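Probable ss-1,3-N-acetylglucosaminyltransferase (PDB 6H1J) is a probable glycosyltransferase that pairs a family 2 domain of the GT-A clan with a helical linker domain of the TarS type. Local coordinates at residues B[194-199]-B[242-247]; B[300-305]-B[331-336]. All coordinates share one frame; numbering follows the deposited sequence.

Interaction 1: B[194-199]-B[242-247]; sequences SKTAED and NQYFAT
Thr247 turns OG1 beside its own backbone N (chi1 -57°), while Ser194 carries OG between its backbone N and carbonyl carbon (chi1 49°); these two settings bring the hydroxyls together, Thr247 OG1 standing 2.5 Å from Ser194 OG, very short for such a pair. Glu198 joins them through a side chain bent at chi2, which folds the carboxylate back although its CA-CB bond points away from 242-247. Its OE2 lies 3.1 Å from Thr247 OG1, a weak approach. The same OE2 takes the backbone N-H of Ser194 on its anti lone pair, with Ser194 N 2.9 Å from Glu198 OE2. Ser194 OG in turn donates to Thr196 O at 2.6 Å, almost head-on to the carbonyl, so the loop leading to Ala197, the N-cap of helix 198-207, is cross-linked to itself as well as to its partner. The contact thus joins two helix starts: Gln243 is the N-cap of helix 244-256, and the segment 242-247 belongs to the TarS-type linker region, packed here against the beginning of helix 198-207. Beyond the polar group, Thr247 CG2 lies 3.1 Å from Ala197 O, a tight methyl-to-carbonyl contact, and 3.8 Å from Ala197 CB. Tyr244 comes obliquely to the loop, its CD1 3.5 Å from Thr196 OG1, and its OH is held by the backbone N of Gln283. At the solvent-facing end a water bridges the segments, accepting from Lys195 N and donating to Asn242 OD1, the water oxygen 2.7 Å from that OD1; backbone bonds of Asn242 and Gln243 to Phe193 tie the same end.

Interaction 2: B[300-305]-B[331-336]; sequences WLNNFS and RQNDLL
Asn333 reaches across to Asn302 from a Schellman motif, the turn that ends helix 324-331: its positive phi (67°) and two bonds back into the last helical turn mark the reversal, after which Asp334 takes the N-cap of helix 335-344 and accepts the backbone N-H of Ala337. This junction between two consecutive helices, part of the TarS-type linker domain, rests on helix 294-308.

Polar contact is carried by one hydrogen bond, Asn333 ND2 to Asn302 OD1 at 2.8 Å. The two amide planes are almost perpendicular (88°), and the donor arrives from well above the carbonyl plane of Asn302, not along a lone pair. Asn302 ND2 is engaged by Ile298 O in the preceding helical turn, which probably helps fix the amide's rotation, with OD1 turned to Asn333. Ser305 OG lies 3.4 Å from Arg331 O, but its hydrogen-bond partner is Ile330 O; Arg331 O is itself bound by Asn309 ND2. The guanidinium of Arg331 turns from the contact to a salt bridge with Asp316.

Apolar packing centres on Leu301. With CG anti to the backbone N (chi1 169°), its branch extends into the bend between the two helices, Leu301 CD2 meeting Leu335 CB at 3.7 Å. Leu335 also packs on Tyr294 and Lys297 of the same helix 294-308. Van der Waals contact continues at Ser305, whose OG lies 3.5 Å from Asn333 CB, and Leu301 CG lies 3.5 Å from Asn333 OD1.

Helix 294-308 connects the two contacts, whose centres are 18 Å apart: its residues 300-305 receive the 331-336 turn through Leu301, Asn302 and Ser305 in interaction 2, while Trp300, Asn303 and Phe304 meet the start of helix 244-256 from interaction 1. The evidence is largely aromatic packing. Phe245 CZ lies 3.5 Å from Phe304 CG in a stacked pair, Phe245 meets Trp300 edge-to-face, and Tyr244 CD2 is 3.5 Å from Trp300 CH2. Interaction 2 is centred farther from the chain centre (26 against 12 Å); there Asp334's side chain lies about 5 Å from a magnesium ion, too far for direct coordination, and Gln332 NE2 bonds Tyr294 OH of the third subunit.

Interaction 1: B[194-199]-B[242-247]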
ATOM      1  N   SER B 194     -31.739   5.974  -4.145  1.00 46.56           N
ATOM      2  CA  SER B 194     -31.049   5.601  -2.898  1.00 46.95           C
ATOM      3  C   SER B 194     -31.756   6.155  -1.651  1.00 48.65           C
ATOM      4  O   SER B 194     -32.607   7.046  -1.717  1.00 49.80           O
ATOM      5  CB  SER B 194     -29.606   6.036  -2.929  1.00 46.74           C
ATOM      6  OG  SER B 194     -29.484   7.394  -3.335  1.00 42.00           O
ATOM      7  N   LYS B 195     -31.379   5.577  -0.505  1.00 53.44           N
ATOM      8  CA  LYS B 195     -31.951   5.916   0.799  1.00 58.49           C
ATOM      9  C   LYS B 195     -31.385   7.272   1.219  1.00 51.04           C
ATOM     10  O   LYS B 195     -32.082   8.073   1.821  1.00 50.17           O
ATOM     11  CB  LYS B 195     -31.660   4.808   1.826  1.00 57.42           C
ATOM     12  N   THR B 196     -30.131   7.518   0.819  1.00 43.52           N
ATOM     13  CA  THR B 196     -29.381   8.715   1.148  1.00 43.63           C
ATOM     14  C   THR B 196     -29.057   9.516  -0.133  1.00 44.89           C
ATOM     15  O   THR B 196     -29.076   9.006  -1.278  1.00 40.18           O
ATOM     16  CB  THR B 196     -28.076   8.380   1.895  1.00 46.04           C
ATOM     17  OG1 THR B 196     -27.177   7.698   1.017  1.00 45.82           O
ATOM     18  CG2 THR B 196     -28.277   7.515   3.121  1.00 47.24           C
ATOM     19  N   ALA B 197     -28.786  10.801   0.089  1.00 37.77           N
ATOM     20  CA  ALA B 197     -28.236  11.705  -0.892  1.00 38.68           C
ATOM     21  C   ALA B 197     -29.262  12.110  -1.968  1.00 32.41           C
ATOM     22  O   ALA B 197     -28.879  12.750  -2.918  1.00 30.29           O
ATOM     23  CB  ALA B 197     -26.993  11.082  -1.498  1.00 41.40           C
ATOM     24  N   GLU B 198     -30.546  11.757  -1.831  1.00 32.26           N
ATOM     25  CA  GLU B 198     -31.557  12.248  -2.777  1.00 37.57           C
ATOM     26  C   GLU B 198     -31.806  13.756  -2.610  1.00 35.35           C
ATOM     27  O   GLU B 198     -32.136  14.435  -3.576  1.00 32.86           O
ATOM     28  CB  GLU B 198     -32.875  11.491  -2.657  1.00 39.56           C
ATOM     29  CG  GLU B 198     -32.786  10.058  -3.169  1.00 53.01           C
ATOM     30  CD  GLU B 198     -32.350   9.864  -4.623  1.00 60.39           C
ATOM     31  OE1 GLU B 198     -32.386  10.852  -5.419  1.00 66.93           O
ATOM     32  OE2 GLU B 198     -32.006   8.720  -4.976  1.00 43.92           O
ATOM     33  N   ASP B 199     -31.680  14.263  -1.386  1.00 31.39           N
ATOM     34  CA  ASP B 199     -31.725  15.704  -1.140  1.00 35.73           C
ATOM     35  C   ASP B 199     -30.485  16.405  -1.730  1.00 34.26           C
ATOM     36  O   ASP B 199     -30.582  17.519  -2.241  1.00 27.75           O
ATOM     37  CB  ASP B 199     -31.866  15.996   0.353  1.00 37.58           C
ATOM     38  CG  ASP B 199     -30.769  15.354   1.181  1.00 44.24           C
ATOM     39  OD1 ASP B 199     -30.192  14.298   0.721  1.00 48.81           O
ATOM     40  OD2 ASP B 199     -30.482  15.907   2.262  1.00 48.06           O
ATOM     41  N   ASN B 242     -31.698   1.522  -3.302  1.00 41.61           N
ATOM     42  CA  ASN B 242     -30.453   1.390  -2.514  1.00 43.72           C
ATOM     43  C   ASN B 242     -29.182   1.466  -3.393  1.00 39.69           C
ATOM     44  O   ASN B 242     -28.204   0.685  -3.213  1.00 37.50           O
ATOM     45  CB  ASN B 242     -30.453   0.074  -1.731  1.00 46.79           C
ATOM     46  CG  ASN B 242     -29.273  -0.049  -0.799  1.00 44.49           C
ATOM     47  OD1 ASN B 242     -28.757   0.959  -0.323  1.00 41.43           O
ATOM     48  ND2 ASN B 242     -28.859  -1.271  -0.523  1.00 46.32           N
ATOM     49  N   GLN B 243     -29.175   2.409  -4.339  1.00 39.67           N
ATOM     50  CA  GLN B 243     -28.091   2.571  -5.306  1.00 34.47           C
ATOM     51  C   GLN B 243     -27.484   3.951  -5.059  1.00 32.09           C
ATOM     52  O   GLN B 243     -27.703   4.874  -5.832  1.00 29.91           O
ATOM     53  CB  GLN B 243     -28.625   2.367  -6.738  1.00 38.92           C
ATOM     54  CG  GLN B 243     -27.599   1.881  -7.763  1.00 38.37           C
ATOM     55  CD  GLN B 243     -28.178   1.583  -9.138  1.00 40.13           C
ATOM     56  OE1 GLN B 243     -29.386   1.491  -9.297  1.00 39.47           O
ATOM     57  NE2 GLN B 243     -27.326   1.453 -10.157  1.00 35.72           N
ATOM     58  N   TYR B 244     -26.701   4.067  -3.980  1.00 28.76           N
ATOM     59  CA  TYR B 244     -26.025   5.297  -3.614  1.00 26.63           C
ATOM     60  C   TYR B 244     -25.191   5.861  -4.770  1.00 25.12           C
ATOM     61  O   TYR B 244     -25.178   7.090  -4.999  1.00 24.97           O
ATOM     62  CB  TYR B 244     -25.114   5.033  -2.426  1.00 25.77           C
ATOM     63  CG  TYR B 244     -24.203   6.153  -2.019  1.00 25.95           C
ATOM     64  CD1 TYR B 244     -24.690   7.289  -1.399  1.00 26.32           C
ATOM     65  CD2 TYR B 244     -22.838   6.061  -2.234  1.00 25.74           C
ATOM     66  CE1 TYR B 244     -23.842   8.308  -0.989  1.00 24.92           C
ATOM     67  CE2 TYR B 244     -21.976   7.054  -1.810  1.00 24.96           C
ATOM     68  CZ  TYR B 244     -22.478   8.178  -1.173  1.00 27.14           C
ATOM     69  OH  TYR B 244     -21.616   9.143  -0.726  1.00 28.49           O
ATOM     70  N   PHE B 245     -24.448   5.006  -5.480  1.00 24.28           N
ATOM     71  CA  PHE B 245     -23.627   5.537  -6.570  1.00 22.30           C
ATOM     72  C   PHE B 245     -24.491   5.919  -7.782  1.00 24.12           C
ATOM     73  O   PHE B 245     -23.992   6.646  -8.618  1.00 23.46           O
ATOM     74  CB  PHE B 245     -22.460   4.616  -6.906  1.00 22.49           C
ATOM     75  CG  PHE B 245     -21.436   4.646  -5.811  1.00 21.93           C
ATOM     76  CD1 PHE B 245     -20.654   5.773  -5.627  1.00 23.33           C
ATOM     77  CD2 PHE B 245     -21.333   3.601  -4.905  1.00 23.11           C
ATOM     78  CE1 PHE B 245     -19.752   5.840  -4.577  1.00 22.70           C
ATOM     79  CE2 PHE B 245     -20.446   3.682  -3.848  1.00 22.55           C
ATOM     80  CZ  PHE B 245     -19.645   4.784  -3.704  1.00 24.39           C
ATOM     81  N   ALA B 246     -25.751   5.459  -7.868  1.00 23.83           N
ATOM     82  CA  ALA B 246     -26.649   5.963  -8.927  1.00 26.21           C
ATOM     83  C   ALA B 246     -26.879   7.462  -8.686  1.00 27.82           C
ATOM     84  O   ALA B 246     -26.839   8.275  -9.620  1.00 26.38           O
ATOM     85  CB  ALA B 246     -27.938   5.193  -8.992  1.00 27.33           C
ATOM     86  N   THR B 247     -27.017   7.821  -7.408  1.00 26.42           N
ATOM     87  CA  THR B 247     -27.236   9.202  -7.019  1.00 27.25           C
ATOM     88  C   THR B 247     -25.965  10.040  -7.249  1.00 23.68           C
ATOM     89  O   THR B 247     -26.051  11.180  -7.747  1.00 22.16           O
ATOM     90  CB  THR B 247     -27.759   9.263  -5.581  1.00 29.59           C
ATOM     91  OG1 THR B 247     -28.959   8.478  -5.524  1.00 29.99           O
ATOM     92  CG2 THR B 247     -28.032  10.680  -5.128  1.00 28.52           C
TER
HETATM   93  O   HOH W   1     -29.188   3.631  -0.550  1.00 57.62           O

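Interaction 2: B[300-305]-B[331-336]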
ATOM      1  N   TRP B 300     -19.149  -2.258  -3.389  1.00 21.88           N
ATOM      2  CA  TRP B 300     -19.055  -0.879  -3.066  1.00 22.35           C
ATOM      3  C   TRP B 300     -17.937  -0.243  -3.908  1.00 21.67           C
ATOM      4  O   TRP B 300     -18.155   0.742  -4.608  1.00 19.99           O
ATOM      5  CB  TRP B 300     -18.828  -0.682  -1.563  1.00 24.65           C
ATOM      6  CG  TRP B 300     -18.949   0.745  -1.141  1.00 27.20           C
ATOM      7  CD1 TRP B 300     -17.938   1.657  -1.035  1.00 26.37           C
ATOM      8  CD2 TRP B 300     -20.165   1.439  -0.797  1.00 27.36           C
ATOM      9  NE1 TRP B 300     -18.439   2.867  -0.643  1.00 25.99           N
ATOM     10  CE2 TRP B 300     -19.799   2.770  -0.488  1.00 28.50           C
ATOM     11  CE3 TRP B 300     -21.519   1.087  -0.754  1.00 28.66           C
ATOM     12  CZ2 TRP B 300     -20.751   3.749  -0.154  1.00 29.96           C
ATOM     13  CZ3 TRP B 300     -22.457   2.054  -0.433  1.00 28.48           C
ATOM     14  CH2 TRP B 300     -22.072   3.355  -0.110  1.00 27.79           C
ATOM     15  N   LEU B 301     -16.744  -0.835  -3.856  1.00 20.29           N
ATOM     16  CA  LEU B 301     -15.590  -0.295  -4.544  1.00 20.57           C
ATOM     17  C   LEU B 301     -15.849  -0.220  -6.058  1.00 19.29           C
ATOM     18  O   LEU B 301     -15.531   0.762  -6.705  1.00 19.93           O
ATOM     19  CB  LEU B 301     -14.365  -1.172  -4.255  1.00 20.96           C
ATOM     20  CG  LEU B 301     -13.143  -0.851  -5.128  1.00 20.63           C
ATOM     21  CD1 LEU B 301     -12.659   0.562  -4.870  1.00 21.94           C
ATOM     22  CD2 LEU B 301     -12.019  -1.831  -4.885  1.00 22.21           C
ATOM     23  N   ASN B 302     -16.363  -1.299  -6.631  1.00 19.93           N
ATOM     24  CA  ASN B 302     -16.585  -1.362  -8.039  1.00 21.23           C
ATOM     25  C   ASN B 302     -17.596  -0.294  -8.473  1.00 20.44           C
ATOM     26  O   ASN B 302     -17.390   0.403  -9.454  1.00 20.53           O
ATOM     27  CB  ASN B 302     -17.036  -2.754  -8.466  1.00 23.06           C
ATOM     28  CG  ASN B 302     -15.842  -3.626  -8.794  1.00 27.34           C
ATOM     29  OD1 ASN B 302     -15.447  -3.725  -9.952  1.00 28.42           O
ATOM     30  ND2 ASN B 302     -15.265  -4.253  -7.783  1.00 25.48           N
ATOM     31  N   ASN B 303     -18.668  -0.127  -7.710  1.00 21.07           N
ATOM     32  CA  ASN B 303     -19.662   0.902  -8.048  1.00 21.13           C
ATOM     33  C   ASN B 303     -19.052   2.295  -7.910  1.00 19.90           C
ATOM     34  O   ASN B 303     -19.310   3.155  -8.732  1.00 20.80           O
ATOM     35  CB  ASN B 303     -20.935   0.763  -7.215  1.00 20.75           C
ATOM     36  CG  ASN B 303     -21.754  -0.452  -7.573  1.00 22.48           C
ATOM     37  OD1 ASN B 303     -21.792  -0.868  -8.731  1.00 21.48           O
ATOM     38  ND2 ASN B 303     -22.440  -1.010  -6.570  1.00 22.47           N
ATOM     39  N   PHE B 304     -18.210   2.507  -6.898  1.00 20.18           N
ATOM     40  CA  PHE B 304     -17.498   3.783  -6.732  1.00 20.59           C
ATOM     41  C   PHE B 304     -16.552   4.047  -7.936  1.00 20.81           C
ATOM     42  O   PHE B 304     -16.603   5.103  -8.599  1.00 20.02           O
ATOM     43  CB  PHE B 304     -16.760   3.734  -5.398  1.00 21.27           C
ATOM     44  CG  PHE B 304     -16.344   5.062  -4.827  1.00 21.36           C
ATOM     45  CD1 PHE B 304     -16.365   6.211  -5.592  1.00 21.05           C
ATOM     46  CD2 PHE B 304     -15.864   5.131  -3.532  1.00 22.77           C
ATOM     47  CE1 PHE B 304     -15.933   7.416  -5.063  1.00 23.92           C
ATOM     48  CE2 PHE B 304     -15.456   6.345  -2.994  1.00 22.84           C
ATOM     49  CZ  PHE B 304     -15.486   7.481  -3.765  1.00 22.70           C
ATOM     50  N   SER B 305     -15.794   3.017  -8.298  1.00 20.11           N
ATOM     51  CA  SER B 305     -14.821   3.059  -9.373  1.00 20.82           C
ATOM     52  C   SER B 305     -15.477   3.422 -10.715  1.00 21.32           C
ATOM     53  O   SER B 305     -14.960   4.300 -11.501  1.00 19.15           O
ATOM     54  CB  SER B 305     -14.098   1.743  -9.465  1.00 19.29           C
ATOM     55  OG  SER B 305     -13.051   1.859 -10.411  1.00 23.18           O
ATOM     56  N   ARG B 331     -10.012   4.783  -8.838  1.00 20.51           N
ATOM     57  CA  ARG B 331     -10.038   4.767 -10.304  1.00 21.80           C
ATOM     58  C   ARG B 331      -9.530   3.427 -10.853  1.00 22.84           C
ATOM     59  O   ARG B 331     -10.132   2.880 -11.780  1.00 23.81           O
ATOM     60  CB  ARG B 331      -9.212   5.902 -10.901  1.00 22.99           C
ATOM     61  CG  ARG B 331      -9.877   7.264 -10.828  1.00 22.85           C
ATOM     62  CD  ARG B 331      -9.326   8.223 -11.881  1.00 23.23           C
ATOM     63  NE  ARG B 331      -9.944   9.546 -11.746  1.00 22.08           N
ATOM     64  CZ  ARG B 331     -11.017   9.933 -12.396  1.00 20.03           C
ATOM     65  NH1 ARG B 331     -11.631   9.080 -13.204  1.00 19.29           N
ATOM     66  NH2 ARG B 331     -11.428  11.190 -12.267  1.00 19.74           N
ATOM     67  N   GLN B 332      -8.462   2.898 -10.248  1.00 22.12           N
ATOM     68  CA  GLN B 332      -7.899   1.606 -10.639  1.00 24.66           C
ATOM     69  C   GLN B 332      -8.724   0.408 -10.143  1.00 23.56           C
ATOM     70  O   GLN B 332      -8.383  -0.743 -10.497  1.00 23.47           O
ATOM     71  CB  GLN B 332      -6.472   1.463 -10.088  1.00 23.66           C
ATOM     72  CG  GLN B 332      -5.489   2.488 -10.646  1.00 25.05           C
ATOM     73  CD  GLN B 332      -5.291   2.385 -12.134  1.00 28.27           C
ATOM     74  OE1 GLN B 332      -5.496   1.346 -12.737  1.00 29.90           O
ATOM     75  NE2 GLN B 332      -4.863   3.474 -12.744  1.00 28.28           N
ATOM     76  N   ASN B 333      -9.681   0.617  -9.233  1.00 22.95           N
ATOM     77  CA  ASN B 333     -10.564  -0.466  -8.801  1.00 25.47           C
ATOM     78  C   ASN B 333      -9.740  -1.517  -8.031  1.00 26.19           C
ATOM     79  O   ASN B 333      -9.907  -2.715  -8.252  1.00 25.17           O
ATOM     80  CB  ASN B 333     -11.264  -1.132  -9.995  1.00 27.00           C
ATOM     81  CG  ASN B 333     -12.444  -1.978  -9.583  1.00 30.63           C
ATOM     82  OD1 ASN B 333     -13.081  -1.699  -8.574  1.00 34.26           O
ATOM     83  ND2 ASN B 333     -12.774  -2.988 -10.371  1.00 35.01           N
ATOM     84  N   ASP B 334      -8.877  -1.045  -7.121  1.00 23.32           N
ATOM     85  CA  ASP B 334      -7.873  -1.868  -6.485  1.00 24.98           C
ATOM     86  C   ASP B 334      -8.084  -1.787  -4.980  1.00 23.12           C
ATOM     87  O   ASP B 334      -7.661  -0.810  -4.359  1.00 21.15           O
ATOM     88  CB  ASP B 334      -6.472  -1.366  -6.845  1.00 25.17           C
ATOM     89  CG  ASP B 334      -5.318  -2.257  -6.420  1.00 30.84           C
ATOM     90  OD1 ASP B 334      -5.359  -2.837  -5.309  1.00 28.47           O
ATOM     91  OD2 ASP B 334      -4.347  -2.326  -7.216  1.00 39.66           O
ATOM     92  N   LEU B 335      -8.728  -2.816  -4.417  1.00 24.16           N
ATOM     93  CA  LEU B 335      -9.156  -2.785  -3.041  1.00 24.01           C
ATOM     94  C   LEU B 335      -7.944  -2.716  -2.113  1.00 23.67           C
ATOM     95  O   LEU B 335      -7.975  -1.963  -1.125  1.00 23.06           O
ATOM     96  CB  LEU B 335     -10.002  -4.018  -2.733  1.00 26.34           C
ATOM     97  CG  LEU B 335     -10.314  -4.242  -1.252  1.00 26.58           C
ATOM     98  CD1 LEU B 335     -11.042  -3.058  -0.632  1.00 27.32           C
ATOM     99  CD2 LEU B 335     -11.119  -5.500  -1.094  1.00 27.59           C
ATOM    100  N   LEU B 336      -6.900  -3.495  -2.433  1.00 23.94           N
ATOM    101  CA  LEU B 336      -5.657  -3.492  -1.639  1.00 24.32           C
ATOM    102  C   LEU B 336      -5.090  -2.072  -1.541  1.00 22.07           C
ATOM    103  O   LEU B 336      -4.721  -1.656  -0.474  1.00 22.24           O
ATOM    104  CB  LEU B 336      -4.637  -4.488  -2.208  1.00 24.78           C
ATOM    105  CG  LEU B 336      -5.053  -5.958  -2.148  1.00 26.99           C
ATOM    106  CD1 LEU B 336      -4.125  -6.822  -2.977  1.00 27.43           C
ATOM    107  CD2 LEU B 336      -5.118  -6.454  -0.710  1.00 28.79           C
TER